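Local atomic coordinates of uncharacterized protein (Bacteroides ovatus, PDB entry 4FS7), a protein that is of uncharacterised function but, as an extracellular leucine-rich repeat protein with BspA-type repeats, probably takes part in protein binding. Residues Y2-I6 against V49-K53; T10-T14 against Y57-S61; I62-Q68 against I85-E91. One frame throughout, in Å; residues are numbered along the deposited sequence.

Interaction 1: Y2-I6 against V49-K53; sequences YDFVI and VVTYK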
loop_
_atom_site.group_PDB
_atom_site.type_symbol
_atom_site.label_atom_id
_atom_site.label_comp_id
_atom_site.label_asym_id
_atom_site.label_seq_id
_atom_site.Cartn_x
_atom_site.Cartn_y
_atom_site.Cartn_z
ATOM N N TYR A 2 17.055 32.417 -17.284
ATOM C CA TYR A 2 16.636 32.126 -18.714
ATOM C C TYR A 2 17.494 32.852 -19.753
ATOM O O TYR A 2 18.225 33.785 -19.421
ATOM C CB TYR A 2 15.176 32.498 -18.950
ATOM C CG TYR A 2 14.830 33.931 -18.628
ATOM C CD1 TYR A 2 15.007 34.935 -19.569
ATOM C CD2 TYR A 2 14.330 34.294 -17.382
ATOM C CE1 TYR A 2 14.697 36.257 -19.280
ATOM C CE2 TYR A 2 14.011 35.631 -17.086
ATOM C CZ TYR A 2 14.193 36.598 -18.051
ATOM O OH TYR A 2 13.893 37.922 -17.771
ATOM N N ASP A 3 17.411 32.423 -21.015
ATOM C CA ASP A 3 18.161 33.056 -22.121
ATOM C C ASP A 3 17.374 34.171 -22.816
ATOM O O ASP A 3 17.945 35.234 -23.145
ATOM C CB ASP A 3 18.703 32.033 -23.131
ATOM C CG ASP A 3 19.728 31.073 -22.527
ATOM O OD1 ASP A 3 20.626 31.525 -21.764
ATOM O OD2 ASP A 3 19.714 29.877 -22.844
ATOM N N PHE A 4 16.089 33.963 -23.069
ATOM C CA PHE A 4 15.222 35.024 -23.597
ATOM C C PHE A 4 13.760 34.749 -23.290
ATOM O O PHE A 4 13.433 33.663 -22.801
ATOM C CB PHE A 4 15.465 35.221 -25.108
ATOM C CG PHE A 4 15.089 34.027 -25.953
ATOM C CD1 PHE A 4 15.962 33.008 -26.163
ATOM C CD2 PHE A 4 13.850 33.978 -26.559
ATOM C CE1 PHE A 4 15.599 31.916 -26.948
ATOM C CE2 PHE A 4 13.486 32.890 -27.338
ATOM C CZ PHE A 4 14.364 31.873 -27.535
ATOM N N VAL A 5 12.910 35.743 -23.559
ATOM C CA VAL A 5 11.471 35.740 -23.279
ATOM C C VAL A 5 10.721 36.073 -24.557
ATOM O O VAL A 5 11.135 36.973 -25.299
ATOM C CB VAL A 5 11.094 36.803 -22.217
ATOM C CG1 VAL A 5 9.618 36.717 -21.834
ATOM C CG2 VAL A 5 12.032 36.720 -20.993
ATOM N N ILE A 6 9.651 35.331 -24.838
ATOM C CA ILE A 6 8.701 35.668 -25.908
ATOM C C ILE A 6 7.303 35.639 -25.300
ATOM O O ILE A 6 6.928 34.617 -24.717
ATOM C CB ILE A 6 8.766 34.708 -27.105
ATOM C CG1 ILE A 6 10.175 34.683 -27.692
ATOM C CG2 ILE A 6 7.697 35.041 -28.154
ATOM C CD1 ILE A 6 10.633 35.958 -28.363
ATOM N N VAL A 49 7.408 27.184 -32.308
ATOM C CA VAL A 49 8.553 27.913 -32.885
ATOM C C VAL A 49 8.561 29.310 -32.304
ATOM O O VAL A 49 7.495 29.918 -32.132
ATOM C CB VAL A 49 8.488 27.992 -34.450
ATOM C CG1 VAL A 49 9.682 28.775 -34.990
ATOM C CG2 VAL A 49 8.445 26.653 -35.073
ATOM N N VAL A 50 9.773 29.803 -32.010
ATOM C CA VAL A 50 9.948 31.178 -31.646
ATOM C C VAL A 50 11.123 31.745 -32.480
ATOM O O VAL A 50 12.028 31.009 -32.912
ATOM C CB VAL A 50 10.209 31.377 -30.127
ATOM C CG1 VAL A 50 8.956 31.034 -29.298
ATOM C CG2 VAL A 50 11.473 30.597 -29.667
ATOM N N THR A 51 11.072 33.050 -32.680
ATOM C CA THR A 51 12.174 33.724 -33.372
ATOM C C THR A 51 12.857 34.638 -32.377
ATOM O O THR A 51 12.206 35.335 -31.596
ATOM C CB THR A 51 11.676 34.495 -34.603
ATOM O OG1 THR A 51 11.146 33.562 -35.554
ATOM C CG2 THR A 51 12.820 35.328 -35.238
ATOM N N TYR A 52 14.182 34.610 -32.392
ATOM C CA TYR A 52 14.962 35.475 -31.521
ATOM C C TYR A 52 16.169 35.918 -32.321
ATOM O O TYR A 52 16.920 35.078 -32.843
ATOM C CB TYR A 52 15.412 34.691 -30.271
ATOM C CG TYR A 52 16.385 35.408 -29.326
ATOM C CD1 TYR A 52 15.964 36.496 -28.568
ATOM C CD2 TYR A 52 17.699 34.960 -29.156
ATOM C CE1 TYR A 52 16.828 37.144 -27.690
ATOM C CE2 TYR A 52 18.585 35.616 -28.282
ATOM C CZ TYR A 52 18.137 36.695 -27.545
ATOM O OH TYR A 52 19.005 37.331 -26.677
ATOM N N LYS A 53 16.340 37.239 -32.419
ATOM C CA LYS A 53 17.471 37.830 -33.146
ATOM C C LYS A 53 17.685 37.158 -34.509
ATOM O O LYS A 53 18.766 36.669 -34.841
ATOM C CB LYS A 53 18.722 37.891 -32.234
ATOM C CG LYS A 53 18.448 38.920 -31.093
ATOM C CD LYS A 53 19.520 38.996 -30.010
ATOM C CE LYS A 53 19.142 40.051 -28.974
ATOM N NZ LYS A 53 20.309 40.849 -28.571
HETATM O O HOH W 1 17.659 37.992 -24.040
#
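The carbonyl oxygen of Asp3 and the phenol oxygen of Tyr52 share a water: its oxygen lies 2.9 Å from Asp3 O, to which it donates, and 3.0 Å from Tyr52 OH. In the conformer given for Tyr52, one of two, this water links groups that do not bond to each other directly. Beneath it the Phe4 and Tyr52 rings form an offset stack, centroids 4.3 Å apart and planes only 10° from parallel. The two side chains run in opposite directions, so each ring covers the other's CB: Phe4 CB lies 3.5 Å from Tyr52 CE1, and Tyr52 CB sits 4.0 Å from the centroid of the Phe4 ring. With CG anti to the backbone N (chi1 173°), Tyr52 swings its ring off its own strand and lays it over Phe4. Asp3 and Phe4 both face Tyr11 across a classic beta bulge in the antiparallel pairing of strands 4-6 and 9-13, within a branched mixed sheet where strand 49-52 is not a direct neighbour of 4-6. Val50 CG2 meets the edge of the Phe4 ring, 3.8 Å from Phe4 CZ. Ile6 CG1, also at that edge, runs past Val50 at 4.1 Å from Val50 CB, while Ile6 CD1 touches the carbonyl oxygen of Thr51.

Interaction 2: T10-T14 against Y57-S61; sequences TYNFT and YDVVS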
loop_
_atom_site.group_PDB
_atom_site.type_symbol
_atom_site.label_atom_id
_atom_site.label_comp_id
_atom_site.label_asym_id
_atom_site.label_seq_id
_atom_site.Cartn_x
_atom_site.Cartn_y
_atom_site.Cartn_z
ATOM N N THR A 10 9.470 32.024 -20.928
ATOM C CA THR A 10 10.917 32.102 -20.982
ATOM C C THR A 10 11.518 30.819 -21.564
ATOM O O THR A 10 10.952 29.733 -21.400
ATOM C CB THR A 10 11.577 32.451 -19.618
ATOM O OG1 THR A 10 11.526 31.306 -18.727
ATOM C CG2 THR A 10 10.886 33.636 -18.996
ATOM N N TYR A 11 12.673 30.963 -22.217
ATOM C CA TYR A 11 13.321 29.930 -22.985
ATOM C C TYR A 11 14.787 29.868 -22.663
ATOM O O TYR A 11 15.435 30.916 -22.424
ATOM C CB TYR A 11 13.139 30.159 -24.500
ATOM C CG TYR A 11 11.687 30.161 -24.933
ATOM C CD1 TYR A 11 11.075 28.951 -25.275
ATOM C CD2 TYR A 11 10.907 31.307 -24.936
ATOM C CE1 TYR A 11 9.761 28.902 -25.635
ATOM C CE2 TYR A 11 9.595 31.271 -25.338
ATOM C CZ TYR A 11 8.997 30.038 -25.636
ATOM O OH TYR A 11 7.655 30.033 -25.992
ATOM N N ASN A 12 15.318 28.661 -22.720
ATOM C CA ASN A 12 16.741 28.407 -22.683
ATOM C C ASN A 12 17.184 27.676 -23.953
ATOM O O ASN A 12 16.505 26.766 -24.417
ATOM C CB ASN A 12 17.160 27.556 -21.478
ATOM C CG ASN A 12 16.939 28.232 -20.152
ATOM O OD1 ASN A 12 16.546 29.375 -20.071
ATOM N ND2 ASN A 12 17.086 27.452 -19.083
ATOM N N PHE A 13 18.325 28.060 -24.503
ATOM C CA PHE A 13 18.912 27.294 -25.599
ATOM C C PHE A 13 19.296 25.892 -25.133
ATOM O O PHE A 13 19.765 25.703 -23.985
ATOM C CB PHE A 13 20.132 28.007 -26.199
ATOM C CG PHE A 13 19.811 29.366 -26.723
ATOM C CD1 PHE A 13 19.007 29.507 -27.837
ATOM C CD2 PHE A 13 20.265 30.498 -26.085
ATOM C CE1 PHE A 13 18.659 30.748 -28.324
ATOM C CE2 PHE A 13 19.926 31.756 -26.553
ATOM C CZ PHE A 13 19.107 31.885 -27.685
ATOM N N THR A 14 19.057 24.918 -26.003
ATOM C CA THR A 14 19.418 23.515 -25.776
ATOM C C THR A 14 20.449 23.058 -26.808
ATOM O O THR A 14 20.674 23.739 -27.822
ATOM C CB THR A 14 18.157 22.566 -25.665
ATOM O OG1 THR A 14 17.165 22.841 -26.679
ATOM C CG2 THR A 14 17.495 22.753 -24.295
ATOM N N TYR A 57 13.827 29.054 -33.721
ATOM C CA TYR A 57 14.147 27.996 -32.806
ATOM C C TYR A 57 12.901 27.144 -32.604
ATOM O O TYR A 57 11.836 27.637 -32.331
ATOM C CB TYR A 57 14.628 28.579 -31.476
ATOM C CG TYR A 57 15.869 29.401 -31.622
ATOM C CD1 TYR A 57 17.114 28.809 -31.563
ATOM C CD2 TYR A 57 15.805 30.746 -31.829
ATOM C CE1 TYR A 57 18.282 29.534 -31.718
ATOM C CE2 TYR A 57 17.009 31.515 -32.003
ATOM C CZ TYR A 57 18.222 30.878 -31.954
ATOM O OH TYR A 57 19.395 31.617 -32.138
ATOM N N ASP A 58 13.088 25.848 -32.720
ATOM C CA ASP A 58 12.029 24.878 -32.466
ATOM C C ASP A 58 11.938 24.619 -30.971
ATOM O O ASP A 58 12.960 24.399 -30.335
ATOM C CB ASP A 58 12.377 23.595 -33.207
ATOM C CG ASP A 58 12.360 23.794 -34.732
ATOM O OD1 ASP A 58 11.343 24.299 -35.277
ATOM O OD2 ASP A 58 13.393 23.505 -35.375
ATOM N N VAL A 59 10.716 24.646 -30.452
ATOM C CA VAL A 59 10.447 24.417 -29.041
ATOM C C VAL A 59 10.226 22.903 -28.859
ATOM O O VAL A 59 9.147 22.398 -29.167
ATOM C CB VAL A 59 9.246 25.257 -28.603
ATOM C CG1 VAL A 59 8.976 25.069 -27.086
ATOM C CG2 VAL A 59 9.426 26.769 -28.932
ATOM N N VAL A 60 11.255 22.209 -28.369
ATOM C CA VAL A 60 11.275 20.761 -28.376
ATOM C C VAL A 60 11.224 20.097 -27.010
ATOM O O VAL A 60 11.125 18.885 -26.930
ATOM C CB VAL A 60 12.468 20.220 -29.183
ATOM C CG1 VAL A 60 12.409 20.770 -30.609
ATOM C CG2 VAL A 60 13.807 20.534 -28.519
ATOM N N SER A 61 11.252 20.886 -25.943
ATOM C CA SER A 61 11.233 20.313 -24.609
ATOM C C SER A 61 10.710 21.346 -23.624
ATOM O O SER A 61 10.719 22.560 -23.869
ATOM C CB SER A 61 12.593 19.775 -24.182
ATOM O OG SER A 61 13.544 20.789 -24.136
#
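Phe13 brings a corner of its ring down on a face of Tyr57: Phe13 CE1 is 3.6 Å from Tyr57 CE1, above the Tyr57 ring plane and offset toward the rim. The rings meet obliquely, their planes inclined at 57° and their centroids 5.2 Å apart. Phe13 CB does not point straight at the other strand; a chi1 of -59°, with CG beside the backbone N, carries the ring across to Tyr57. A second apolar contact lies deeper, where the Tyr11 side chain runs roughly perpendicular to that of Val59. Here Tyr11 CE1 packs 3.9 Å from Val59 CG2, with Val59 CG1 only slightly farther from the same carbon. Thr14 makes a looser approach, its CG2 standing 4.4 Å from Ser61 OG, while its own hydroxyl is hydrogen-bonded to Thr19. Contact between the segments thus rests on side chains; the touching parts of the backbone, 11-14 and 57-61, run 85° apart. Strand 19-25 lies between them, antiparallel to 9-13 and parallel to 55-62, and its Val20 touches both Phe13 and Tyr57. The contact therefore joins two strands of a branched mixed sheet, both paired to 19-25, whose side chains meet over it at the N-terminal end of the leucine-rich repeat protein.

Interaction 3: I62-Q68 against I85-E91; sequences IGYAAFQ and IGEFAFE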
loop_
_atom_site.group_PDB
_atom_site.type_symbol
_atom_site.label_atom_id
_atom_site.label_comp_id
_atom_site.label_asym_id
_atom_site.label_seq_id
_atom_site.Cartn_x
_atom_site.Cartn_y
_atom_site.Cartn_z
ATOM N N ILE A 62 10.291 20.831 -22.465
ATOM C CA ILE A 62 9.995 21.635 -21.283
ATOM C C ILE A 62 11.060 21.285 -20.265
ATOM O O ILE A 62 11.310 20.106 -19.988
ATOM C CB ILE A 62 8.557 21.415 -20.757
ATOM C CG1 ILE A 62 7.550 21.896 -21.820
ATOM C CG2 ILE A 62 8.341 22.156 -19.418
ATOM C CD1 ILE A 62 6.174 21.539 -21.521
ATOM N N GLY A 63 11.709 22.313 -19.736
ATOM C CA GLY A 63 12.838 22.103 -18.864
ATOM C C GLY A 63 12.502 21.577 -17.468
ATOM O O GLY A 63 11.380 21.671 -16.995
ATOM N N TYR A 64 13.546 21.073 -16.833
ATOM C CA TYR A 64 13.509 20.710 -15.433
ATOM C C TYR A 64 12.872 21.821 -14.584
ATOM O O TYR A 64 13.299 22.980 -14.633
ATOM C CB TYR A 64 14.939 20.442 -14.975
ATOM C CG TYR A 64 15.123 20.032 -13.539
ATOM C CD1 TYR A 64 15.256 20.985 -12.539
ATOM C CD2 TYR A 64 15.167 18.687 -13.187
ATOM C CE1 TYR A 64 15.441 20.586 -11.196
ATOM C CE2 TYR A 64 15.356 18.286 -11.852
ATOM C CZ TYR A 64 15.474 19.237 -10.879
ATOM O OH TYR A 64 15.658 18.848 -9.544
ATOM N N ALA A 65 11.874 21.450 -13.790
ATOM C CA ALA A 65 11.202 22.372 -12.886
ATOM C C ALA A 65 10.708 23.667 -13.546
ATOM O O ALA A 65 10.541 24.672 -12.872
ATOM C CB ALA A 65 12.086 22.677 -11.639
ATOM N N ALA A 66 10.355 23.613 -14.836
ATOM C CA ALA A 66 10.084 24.859 -15.547
ATOM C C ALA A 66 8.923 25.648 -14.940
ATOM O O ALA A 66 9.013 26.878 -14.754
ATOM C CB ALA A 66 9.808 24.560 -17.030
ATOM N N PHE A 67 7.850 24.942 -14.569
ATOM C CA PHE A 67 6.661 25.579 -14.004
ATOM C C PHE A 67 6.463 25.243 -12.509
ATOM O O PHE A 67 5.377 25.426 -11.964
ATOM C CB PHE A 67 5.392 25.239 -14.780
ATOM C CG PHE A 67 5.400 25.737 -16.191
ATOM C CD1 PHE A 67 5.030 27.033 -16.493
ATOM C CD2 PHE A 67 5.827 24.899 -17.207
ATOM C CE1 PHE A 67 5.060 27.458 -17.819
ATOM C CE2 PHE A 67 5.879 25.303 -18.492
ATOM C CZ PHE A 67 5.486 26.596 -18.816
ATOM N N GLN A 68 7.520 24.770 -11.863
ATOM C CA GLN A 68 7.445 24.373 -10.453
ATOM C C GLN A 68 6.959 25.542 -9.592
ATOM O O GLN A 68 7.511 26.663 -9.663
ATOM C CB GLN A 68 8.802 23.884 -9.993
ATOM C CG GLN A 68 8.887 23.491 -8.548
ATOM C CD GLN A 68 10.266 22.999 -8.175
ATOM O OE1 GLN A 68 11.256 23.701 -8.364
ATOM N NE2 GLN A 68 10.343 21.794 -7.626
ATOM N N ILE A 85 9.734 16.242 -21.409
ATOM C CA ILE A 85 9.246 17.088 -20.316
ATOM C C ILE A 85 10.132 16.747 -19.107
ATOM O O ILE A 85 10.254 15.586 -18.727
ATOM C CB ILE A 85 7.774 16.855 -20.008
ATOM C CG1 ILE A 85 6.908 17.179 -21.246
ATOM C CG2 ILE A 85 7.370 17.683 -18.781
ATOM C CD1 ILE A 85 5.406 16.862 -21.049
ATOM N N GLY A 86 10.741 17.759 -18.513
ATOM C CA GLY A 86 11.699 17.533 -17.421
ATOM C C GLY A 86 11.009 17.071 -16.145
ATOM O O GLY A 86 9.812 17.295 -15.941
ATOM N N GLU A 87 11.839 16.525 -15.270
ATOM C CA GLU A 87 11.383 16.213 -13.897
ATOM C C GLU A 87 10.872 17.495 -13.235
ATOM O O GLU A 87 11.363 18.611 -13.532
ATOM C CB GLU A 87 12.498 15.618 -13.040
ATOM C CG GLU A 87 12.962 14.284 -13.488
ATOM C CD GLU A 87 13.893 13.656 -12.480
ATOM O OE1 GLU A 87 14.299 14.379 -11.549
ATOM O OE2 GLU A 87 14.192 12.453 -12.612
ATOM N N PHE A 88 9.910 17.345 -12.340
ATOM C CA PHE A 88 9.361 18.467 -11.587
ATOM C C PHE A 88 8.695 19.563 -12.442
ATOM O O PHE A 88 8.387 20.622 -11.917
ATOM C CB PHE A 88 10.391 19.113 -10.642
ATOM C CG PHE A 88 10.875 18.206 -9.570
ATOM C CD1 PHE A 88 11.916 17.366 -9.815
ATOM C CD2 PHE A 88 10.294 18.203 -8.323
ATOM C CE1 PHE A 88 12.391 16.508 -8.842
ATOM C CE2 PHE A 88 10.771 17.344 -7.331
ATOM C CZ PHE A 88 11.822 16.489 -7.613
ATOM N N ALA A 89 8.412 19.288 -13.723
ATOM C CA ALA A 89 8.053 20.402 -14.605
ATOM C C ALA A 89 6.817 21.189 -14.161
ATOM O O ALA A 89 6.767 22.408 -14.343
ATOM C CB ALA A 89 7.919 19.896 -16.040
ATOM N N PHE A 90 5.810 20.510 -13.600
ATOM C CA PHE A 90 4.578 21.154 -13.182
ATOM C C PHE A 90 4.344 20.895 -11.685
ATOM O O PHE A 90 3.219 20.947 -11.231
ATOM C CB PHE A 90 3.384 20.669 -14.025
ATOM C CG PHE A 90 3.700 20.586 -15.484
ATOM C CD1 PHE A 90 3.882 21.713 -16.260
ATOM C CD2 PHE A 90 3.841 19.379 -16.069
ATOM C CE1 PHE A 90 4.230 21.576 -17.618
ATOM C CE2 PHE A 90 4.155 19.236 -17.390
ATOM C CZ PHE A 90 4.374 20.330 -18.161
ATOM N N GLU A 91 5.414 20.643 -10.929
ATOM C CA GLU A 91 5.280 20.320 -9.513
ATOM C C GLU A 91 4.599 21.489 -8.801
ATOM O O GLU A 91 4.997 22.652 -8.982
ATOM C CB GLU A 91 6.639 20.025 -8.898
ATOM C CG GLU A 91 6.548 19.250 -7.582
ATOM C CD GLU A 91 7.736 19.439 -6.684
ATOM O OE1 GLU A 91 8.171 20.607 -6.516
ATOM O OE2 GLU A 91 8.214 18.411 -6.136
#
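Ile62 and Phe67 meet the next turn of the chain on the buried side of this contact. Ile62 CD1 touches the edge of the Phe90 ring, 4.0 Å from Phe90 CZ, and Ile62 CG2 packs on Ala89 CB. The Phe67 and Phe90 side chains run alongside each other; their ring planes are 19° from parallel but displaced, with little overlap, and Phe67 CD2 meets Phe90 CE1 at 3.7 Å. Three backbone bonds lock the layers together: Gly86 N donates to Ile62 O (2.8 Å), Ala65 N to Glu87 O (2.9 Å, nearly straight at 165°), and Phe67 N to Ala89 O. Having no side chain, Gly86 can bring its CA within 4.0 Å of Tyr64 N. Each segment folds through a type II turn followed by a type I turn; Ile62 matches Ile85, Phe67 Phe90 and Gln68 Glu91, but the register slips in between.

Toward solvent the packing is looser. In the conformers described for Phe88 and Glu91, each one of two, the exposed Tyr64 ring meets Phe88 obliquely, centroids 5.8 Å apart, and Gln68 NE2 donates to Glu91 OE1 at 2.7 Å from above the carboxylate plane.

The two loops are successive coils of the leucine-rich repeat solenoid, following the parallel strands 55-62 and 84-85. Phe67 also packs on Val22 and Leu25 of strand 19-25, while Phe90 meets Phe113, carrying the aromatic row onward.

Overall arrangement
Interactions 1 and 2 are close neighbours, their centres 8 Å apart, and alternate along the chain: 2-6 and 10-14 come first, then 49-53 and 57-61. All four segments reach one branched mixed sheet, in which 4-6 pairs with 9-13 and 49-52 with 55-62. Backbone pairing of Val50 with Tyr57, and the bond from Phe13 N to Asp3 OD2, join the two contacts. Interaction 3 follows in sequence, since 62-68 continues directly from 57-61; its centre lies about 13 Å from that of interaction 2 and 18 Å from that of interaction 1. Strand 55-62 thus leads from the N-terminal sheet into the stacked coils of the solenoid.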